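Local coordinates for nucleoprotein (Rift valley fever virus, PDB 3OV9) that encapsidates the single-stranded viral RNA genome as a ring-forming oligomer, shielding it from nucleases and presenting it as template for transcription and replication, at residues L122-L126 against P127-T131; P138-P141 against R142-H146; Y172-Q175 against F176-I180. All blocks are in the same frame, centred on the assembly; numbering follows the deposited sequence.

Contact 1: L122-L126 against P127-T131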
loop_
_atom_site.group_PDB
_atom_site.type_symbol
_atom_site.label_atom_id
_atom_site.label_comp_id
_atom_site.label_asym_id
_atom_site.label_seq_id
_atom_site.Cartn_x
_atom_site.Cartn_y
_atom_site.Cartn_z
ATOM N N LEU A 122 16.329 -38.683 -9.588
ATOM C CA LEU A 122 15.183 -37.782 -9.421
ATOM C C LEU A 122 15.204 -36.505 -10.266
ATOM O O LEU A 122 14.244 -35.729 -10.237
ATOM C CB LEU A 122 15.009 -37.428 -7.936
ATOM C CG LEU A 122 14.617 -38.567 -6.990
ATOM C CD1 LEU A 122 14.837 -38.169 -5.537
ATOM C CD2 LEU A 122 13.180 -38.988 -7.216
ATOM N N SER A 123 16.290 -36.308 -11.016
ATOM C CA SER A 123 16.557 -35.102 -11.816
ATOM C C SER A 123 15.339 -34.439 -12.476
ATOM O O SER A 123 15.118 -33.240 -12.313
ATOM C CB SER A 123 17.615 -35.415 -12.883
ATOM O OG SER A 123 17.871 -34.295 -13.710
ATOM N N GLU A 124 14.557 -35.224 -13.209
ATOM C CA GLU A 124 13.450 -34.679 -13.999
ATOM C C GLU A 124 12.166 -34.413 -13.202
ATOM O O GLU A 124 11.177 -33.924 -13.757
ATOM C CB GLU A 124 13.169 -35.567 -15.219
ATOM C CG GLU A 124 14.327 -35.637 -16.215
ATOM C CD GLU A 124 14.850 -34.266 -16.615
ATOM O OE1 GLU A 124 14.065 -33.449 -17.145
ATOM O OE2 GLU A 124 16.050 -34.003 -16.397
ATOM N N TRP A 125 12.188 -34.717 -11.906
ATOM C CA TRP A 125 11.028 -34.482 -11.042
ATOM C C TRP A 125 11.289 -33.472 -9.921
ATOM O O TRP A 125 10.458 -33.292 -9.026
ATOM C CB TRP A 125 10.490 -35.801 -10.482
ATOM C CG TRP A 125 10.079 -36.761 -11.556
ATOM C CD1 TRP A 125 8.995 -36.652 -12.383
ATOM C CD2 TRP A 125 10.748 -37.970 -11.927
ATOM N NE1 TRP A 125 8.949 -37.722 -13.244
ATOM C CE2 TRP A 125 10.013 -38.547 -12.986
ATOM C CE3 TRP A 125 11.899 -38.624 -11.467
ATOM C CZ2 TRP A 125 10.389 -39.749 -13.593
ATOM C CZ3 TRP A 125 12.272 -39.821 -12.071
ATOM C CH2 TRP A 125 11.519 -40.369 -13.125
ATOM N N LEU A 126 12.444 -32.812 -9.984
ATOM C CA LEU A 126 12.784 -31.746 -9.049
ATOM C C LEU A 126 12.169 -30.419 -9.510
ATOM O O LEU A 126 11.840 -30.277 -10.693
ATOM C CB LEU A 126 14.309 -31.614 -8.929
ATOM C CG LEU A 126 15.104 -32.868 -8.552
ATOM C CD1 LEU A 126 16.597 -32.601 -8.701
ATOM C CD2 LEU A 126 14.774 -33.350 -7.142
ATOM N N PRO A 127 12.003 -29.448 -8.582
ATOM C CA PRO A 127 11.445 -28.133 -8.936
ATOM C C PRO A 127 12.196 -27.466 -10.088
ATOM O O PRO A 127 11.569 -26.933 -11.007
ATOM C CB PRO A 127 11.605 -27.330 -7.645
ATOM C CG PRO A 127 11.538 -28.351 -6.573
ATOM C CD PRO A 127 12.250 -29.551 -7.131
ATOM N N VAL A 128 13.526 -27.500 -10.029
ATOM C CA VAL A 128 14.361 -27.145 -11.168
ATOM C C VAL A 128 14.967 -28.445 -11.685
ATOM O O VAL A 128 15.677 -29.138 -10.957
ATOM C CB VAL A 128 15.476 -26.143 -10.788
ATOM C CG1 VAL A 128 16.274 -25.734 -12.019
ATOM C CG2 VAL A 128 14.889 -24.915 -10.112
ATOM N N THR A 129 14.663 -28.784 -12.934
ATOM C CA THR A 129 15.103 -30.052 -13.510
ATOM C C THR A 129 16.567 -29.977 -13.928
ATOM O O THR A 129 17.117 -28.886 -14.097
ATOM C CB THR A 129 14.248 -30.465 -14.732
ATOM O OG1 THR A 129 14.406 -29.497 -15.778
ATOM C CG2 THR A 129 12.770 -30.585 -14.353
ATOM N N GLY A 130 17.186 -31.144 -14.086
ATOM C CA GLY A 130 18.541 -31.238 -14.626
ATOM C C GLY A 130 18.644 -30.641 -16.019
ATOM O O GLY A 130 19.630 -29.979 -16.341
ATOM N N THR A 131 17.612 -30.866 -16.833
ATOM C CA THR A 131 17.536 -30.313 -18.191
ATOM C C THR A 131 17.608 -28.783 -18.195
ATOM O O THR A 131 18.320 -28.193 -19.011
ATOM C CB THR A 131 16.259 -30.796 -18.928
ATOM O OG1 THR A 131 16.219 -32.226 -18.921
ATOM C CG2 THR A 131 16.239 -30.310 -20.376
HETATM O O HOH W 1 12.591 -30.390 -17.733
#
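Glu124 reaches across to the start of the next helix, where the hydroxyl of Thr131 sits almost evenly before its carboxylate: OG1 of Thr131 lies 3.0 Å from OE1 and 3.1 Å from OE2 of Glu124, and its one proton can make a weak hydrogen bond to either oxygen. The side chain bends at its second torsion (chi2 -51°), which folds the carboxylate back toward the helix start instead of letting it run outward, and it crosses that of Thr131 at about a right angle. A water bonded to OG1 of Thr129 at 2.8 Å also gives a weak bond to OE1 of Glu124. From the other side Ser123 OG donates to OE2 of Glu124 at 3.3 Å, meeting it from above the carboxylate plane. The same OG accepts a weak bond from the amide N of Gly130, which makes a second weak bond to the carbonyl O of Ser123, 3.4 Å away. That carbonyl additionally takes a CA-H...O contact from Thr129.

CA of Gly130 lies 3.3 Å from OG of Ser123, a close approach of the glycine backbone to the hydroxyl. Methyl CG2 of Thr129 packs against the backbone oxygens of Glu124 and Leu126, 3.7 Å from Glu124 O. The side chain of Leu126 leads away from the turn to Leu62 of helix 50-63 and to Met145, while Pro127 rests on Phe176 of helix 159-180. Trp125, probably important for dimerization, faces outward and packs with Leu122 on Val25 of a neighbouring subunit.

Thr129 is the N-cap of helix 130-136, its OG1 hydrogen-bonded to Thr132 OG1 in the first turn. With a carboxylate beside that helix start, the whole is a tight interhelical turn in an all-helical orthogonal bundle, leading from the 3-10 segment 123-125 into a capped helix.

Contact 2: P138-P141 against R142-H146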
loop_
_atom_site.group_PDB
_atom_site.type_symbol
_atom_site.label_atom_id
_atom_site.label_comp_id
_atom_site.label_asym_id
_atom_site.label_seq_id
_atom_site.Cartn_x
_atom_site.Cartn_y
_atom_site.Cartn_z
ATOM N N PRO A 138 26.449 -26.720 -19.238
ATOM C CA PRO A 138 26.408 -28.053 -19.843
ATOM C C PRO A 138 26.785 -29.170 -18.865
ATOM O O PRO A 138 27.762 -29.040 -18.118
ATOM C CB PRO A 138 27.431 -27.957 -20.986
ATOM C CG PRO A 138 28.300 -26.784 -20.636
ATOM C CD PRO A 138 27.391 -25.829 -19.941
ATOM N N ALA A 139 25.995 -30.245 -18.875
ATOM C CA ALA A 139 26.183 -31.409 -17.997
ATOM C C ALA A 139 26.308 -31.029 -16.519
ATOM O O ALA A 139 27.232 -31.476 -15.826
ATOM C CB ALA A 139 27.384 -32.251 -18.454
ATOM N N TYR A 140 25.377 -30.205 -16.044
ATOM C CA TYR A 140 25.397 -29.758 -14.654
ATOM C C TYR A 140 25.360 -30.951 -13.696
ATOM O O TYR A 140 24.559 -31.860 -13.882
ATOM C CB TYR A 140 24.245 -28.789 -14.350
ATOM C CG TYR A 140 24.365 -28.208 -12.959
ATOM C CD1 TYR A 140 25.164 -27.091 -12.723
ATOM C CD2 TYR A 140 23.722 -28.806 -11.872
ATOM C CE1 TYR A 140 25.308 -26.569 -11.445
ATOM C CE2 TYR A 140 23.860 -28.293 -10.587
ATOM C CZ TYR A 140 24.657 -27.174 -10.381
ATOM O OH TYR A 140 24.799 -26.656 -9.117
ATOM N N PRO A 141 26.235 -30.954 -12.670
ATOM C CA PRO A 141 26.288 -32.079 -11.737
ATOM C C PRO A 141 25.007 -32.259 -10.923
ATOM O O PRO A 141 24.649 -31.399 -10.112
ATOM C CB PRO A 141 27.460 -31.714 -10.814
ATOM C CG PRO A 141 28.283 -30.771 -11.598
ATOM C CD PRO A 141 27.298 -29.972 -12.392
ATOM N N ARG A 142 24.333 -33.384 -11.144
ATOM C CA ARG A 142 23.080 -33.691 -10.459
ATOM C C ARG A 142 23.238 -33.793 -8.942
ATOM O O ARG A 142 22.340 -33.411 -8.202
ATOM C CB ARG A 142 22.440 -34.964 -11.030
ATOM C CG ARG A 142 21.435 -34.727 -12.167
ATOM C CD ARG A 142 22.052 -33.984 -13.340
ATOM N NE ARG A 142 21.198 -33.990 -14.529
ATOM C CZ ARG A 142 21.379 -33.196 -15.582
ATOM N NH1 ARG A 142 22.372 -32.316 -15.598
ATOM N NH2 ARG A 142 20.557 -33.273 -16.621
ATOM N N HIS A 143 24.391 -34.285 -8.486
ATOM C CA HIS A 143 24.672 -34.420 -7.053
ATOM C C HIS A 143 24.581 -33.095 -6.281
ATOM O O HIS A 143 24.401 -33.100 -5.061
ATOM C CB HIS A 143 26.056 -35.046 -6.832
ATOM C CG HIS A 143 26.161 -36.469 -7.287
ATOM N ND1 HIS A 143 26.534 -36.814 -8.567
ATOM C CD2 HIS A 143 25.954 -37.633 -6.628
ATOM C CE1 HIS A 143 26.548 -38.130 -8.680
ATOM N NE2 HIS A 143 26.200 -38.651 -7.518
ATOM N N MET A 144 24.706 -31.976 -6.997
ATOM C CA MET A 144 24.690 -30.640 -6.389
ATOM C C MET A 144 23.284 -30.034 -6.290
ATOM O O MET A 144 23.114 -28.941 -5.745
ATOM C CB MET A 144 25.599 -29.680 -7.175
ATOM C CG MET A 144 27.095 -29.956 -7.070
ATOM S SD MET A 144 28.093 -28.710 -7.915
ATOM C CE MET A 144 29.693 -29.027 -7.163
ATOM N N MET A 145 22.284 -30.744 -6.807
ATOM C CA MET A 145 20.946 -30.174 -6.987
ATOM C C MET A 145 20.002 -30.329 -5.786
ATOM O O MET A 145 18.827 -30.667 -5.939
ATOM C CB MET A 145 20.303 -30.705 -8.276
ATOM C CG MET A 145 21.006 -30.245 -9.542
ATOM S SD MET A 145 20.223 -30.846 -11.055
ATOM C CE MET A 145 18.609 -30.078 -10.925
ATOM N N HIS A 146 20.532 -30.074 -4.593
ATOM C CA HIS A 146 19.719 -29.889 -3.386
ATOM C C HIS A 146 20.563 -29.158 -2.343
ATOM O O HIS A 146 21.784 -29.329 -2.326
ATOM C CB HIS A 146 19.203 -31.223 -2.836
ATOM C CG HIS A 146 18.035 -31.073 -1.912
ATOM N ND1 HIS A 146 18.163 -31.092 -0.539
ATOM C CD2 HIS A 146 16.721 -30.857 -2.162
ATOM C CE1 HIS A 146 16.977 -30.924 0.015
ATOM N NE2 HIS A 146 16.084 -30.775 -0.947
#
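Tyr140 and Pro141 form a ridge, and the turn that follows folds Met144 and Met145 against it. The two methionines reach different parts of the tyrosine ring. Met145 comes in at the ring edge, near its plane, placing CG 3.6 Å from CE2 of Tyr140. Met144 approaches the phenol end obliquely, its side chain roughly at right angles to the tyrosine. Its CB and CG lie in the groove between that end and the proline, CB 3.7 Å from OH of Tyr140 and CG 4.2 Å from CB of Pro141. Both sulfurs make oblique Met-aromatic contacts, SD of Met144 being 5.3 Å from the Tyr140 ring centroid. Ring atom CD of Pro141 sits over one face of the tyrosine, toward its rim. Beyond CG the Met144 chain runs extended toward Ile165 and Ala168 of helix 159-180 and Val234 of helix 232-243.

On the polar side Arg142 folds back beside the preceding backbone. Its chain bends at the second torsion (chi2 58°), which brings NH1 to 2.8 Å from the carbonyl O of Tyr140. The N-H lies in the guanidinium plane and meets an oxygen lone pair in the carbonyl plane, with an N-H...O angle of 158°. The amide N of Met144 bonds to the carbonyl O of Pro141 at 3.2 Å, closing the 3-10 turn.

NH1 of Arg142 also makes a salt bridge with Asp134, whose OD1 accepts from the amide N of Tyr140, so one carboxylate holds both the arginine and the amide N of the residue whose carbonyl the arginine binds. The buried OH of Tyr140 bonds to the carbonyl O of Ala168. The tyrosine hydroxyl is thus paired within a layer of two methionines and a proline, tying the loop to helix 159-180, while the arginine bonds pin the backbone beside it.

Contact 3: Y172-Q175 against F176-I180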
loop_
_atom_site.group_PDB
_atom_site.type_symbol
_atom_site.label_atom_id
_atom_site.label_comp_id
_atom_site.label_asym_id
_atom_site.label_seq_id
_atom_site.Cartn_x
_atom_site.Cartn_y
_atom_site.Cartn_z
ATOM N N TYR A 172 22.891 -23.638 -8.990
ATOM C CA TYR A 172 21.634 -24.321 -8.681
ATOM C C TYR A 172 20.817 -23.587 -7.615
ATOM O O TYR A 172 19.604 -23.435 -7.763
ATOM C CB TYR A 172 21.871 -25.780 -8.256
ATOM C CG TYR A 172 20.774 -26.325 -7.364
ATOM C CD1 TYR A 172 19.581 -26.815 -7.902
ATOM C CD2 TYR A 172 20.920 -26.329 -5.976
ATOM C CE1 TYR A 172 18.567 -27.303 -7.079
ATOM C CE2 TYR A 172 19.916 -26.806 -5.149
ATOM C CZ TYR A 172 18.743 -27.291 -5.702
ATOM O OH TYR A 172 17.756 -27.768 -4.870
ATOM N N LEU A 173 21.481 -23.156 -6.540
ATOM C CA LEU A 173 20.799 -22.506 -5.416
ATOM C C LEU A 173 20.117 -21.211 -5.842
ATOM O O LEU A 173 19.067 -20.855 -5.310
ATOM C CB LEU A 173 21.763 -22.239 -4.257
ATOM C CG LEU A 173 22.248 -23.433 -3.429
ATOM C CD1 LEU A 173 23.305 -22.971 -2.445
ATOM C CD2 LEU A 173 21.098 -24.109 -2.697
ATOM N N LEU A 174 20.726 -20.525 -6.807
ATOM C CA LEU A 174 20.158 -19.314 -7.398
ATOM C C LEU A 174 18.837 -19.604 -8.111
ATOM O O LEU A 174 17.852 -18.890 -7.914
ATOM C CB LEU A 174 21.166 -18.680 -8.366
ATOM C CG LEU A 174 20.781 -17.417 -9.147
ATOM C CD1 LEU A 174 20.502 -16.244 -8.216
ATOM C CD2 LEU A 174 21.883 -17.062 -10.138
ATOM N N GLN A 175 18.825 -20.657 -8.928
ATOM C CA GLN A 175 17.635 -21.047 -9.686
ATOM C C GLN A 175 16.556 -21.603 -8.767
ATOM O O GLN A 175 15.392 -21.212 -8.858
ATOM C CB GLN A 175 17.979 -22.083 -10.766
ATOM C CG GLN A 175 19.246 -21.801 -11.567
ATOM C CD GLN A 175 19.271 -20.419 -12.199
ATOM O OE1 GLN A 175 18.314 -20.000 -12.859
ATOM N NE2 GLN A 175 20.376 -19.705 -12.007
ATOM N N PHE A 176 16.965 -22.510 -7.880
ATOM C CA PHE A 176 16.072 -23.183 -6.938
ATOM C C PHE A 176 15.330 -22.197 -6.036
ATOM O O PHE A 176 14.112 -22.298 -5.877
ATOM C CB PHE A 176 16.878 -24.184 -6.100
ATOM C CG PHE A 176 16.048 -25.033 -5.173
ATOM C CD1 PHE A 176 15.249 -26.060 -5.670
ATOM C CD2 PHE A 176 16.092 -24.822 -3.798
ATOM C CE1 PHE A 176 14.495 -26.855 -4.809
ATOM C CE2 PHE A 176 15.341 -25.610 -2.929
ATOM C CZ PHE A 176 14.541 -26.629 -3.436
ATOM N N SER A 177 16.067 -21.242 -5.470
ATOM C CA SER A 177 15.504 -20.245 -4.554
ATOM C C SER A 177 14.476 -19.337 -5.224
ATOM O O SER A 177 13.531 -18.887 -4.576
ATOM C CB SER A 177 16.610 -19.394 -3.932
ATOM O OG SER A 177 17.500 -20.192 -3.171
ATOM N N ARG A 178 14.671 -19.069 -6.512
ATOM C CA ARG A 178 13.748 -18.232 -7.278
ATOM C C ARG A 178 12.494 -18.990 -7.721
ATOM O O ARG A 178 11.415 -18.405 -7.820
ATOM C CB ARG A 178 14.454 -17.597 -8.481
ATOM C CG ARG A 178 15.400 -16.460 -8.110
ATOM C CD ARG A 178 15.533 -15.449 -9.242
ATOM N NE ARG A 178 16.599 -15.784 -10.181
ATOM C CZ ARG A 178 17.699 -15.058 -10.371
ATOM N NH1 ARG A 178 17.893 -13.933 -9.693
ATOM N NH2 ARG A 178 18.607 -15.453 -11.252
ATOM N N VAL A 179 12.642 -20.289 -7.979
ATOM C CA VAL A 179 11.526 -21.128 -8.429
ATOM C C VAL A 179 10.557 -21.458 -7.287
ATOM O O VAL A 179 9.340 -21.331 -7.446
ATOM C CB VAL A 179 12.022 -22.417 -9.149
ATOM C CG1 VAL A 179 10.913 -23.460 -9.265
ATOM C CG2 VAL A 179 12.566 -22.076 -10.530
ATOM N N ILE A 180 11.097 -21.866 -6.140
ATOM C CA ILE A 180 10.271 -22.233 -4.982
ATOM C C ILE A 180 9.613 -21.017 -4.317
ATOM O O ILE A 180 8.655 -21.163 -3.553
ATOM C CB ILE A 180 11.045 -23.089 -3.931
ATOM C CG1 ILE A 180 12.206 -22.298 -3.311
ATOM C CG2 ILE A 180 11.519 -24.408 -4.552
ATOM C CD1 ILE A 180 12.740 -22.877 -2.008
#
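The backbone is alpha-helical, the amide N of Phe176 meeting the carbonyl O of Tyr172 at 2.8 Å, with weak bonds at the amide of Arg178, which divides between the carbonyls of Leu174 and Gln175. One turn apart, Tyr172 and Phe176 point the same way, each with CG anti to its own backbone N. Their rings are near parallel, at 27°, but slid apart until they barely overlap. CB of Phe176 lies over the tyrosine face as a CH-pi contact, 3.9 Å from the ring centroid. In return, OH of Tyr172 stands 3.1 Å above the centre of the Phe176 ring, whose opposite face carries CG2 of Ile180.

Ser177 turns OG back along the helix (chi1 -61°) and donates to the carbonyl O of Leu173 at 2.7 Å. The amide N of Ser177 also bonds to that oxygen, which is gripped twice. On another side, Leu174 and Arg178 run alongside, CD1 of Leu174 lying 3.5 Å over a guanidinium face of Arg178, toward its rim. NH2 of Arg178 bonds to the backbone O of the C-terminal residue Ala245.

Ser177 lies near Thr195, a probable RNA-binding residue. It keeps its hydroxyl bonded within its own helix, and beside it Leu173 packs on Phe196 and Met200 of helix 189-204, while the bond from Arg178 ties this helix to the C-terminal residue.

Overall arrangement
The three contacts follow in series along the chain, with centres 10 to 13 Å apart. Contact 1 enters helix 130-136, contact 2 lies in the loop after it, and contact 3 lies on helix 159-180. All touch one another: Met145 CE of contact 2 comes to 3.1 Å from Val128 O of contact 1, Val128 and Pro127 pack on Val179 and Phe176 of contact 3, and Tyr140 of contact 2 lies against Tyr172. Together they knit turn, loop and helix into one part of the bundle, joining the turn that bears the probable dimerization residue Trp125 to a helix near probable RNA-binding residues Thr195 and Arg185.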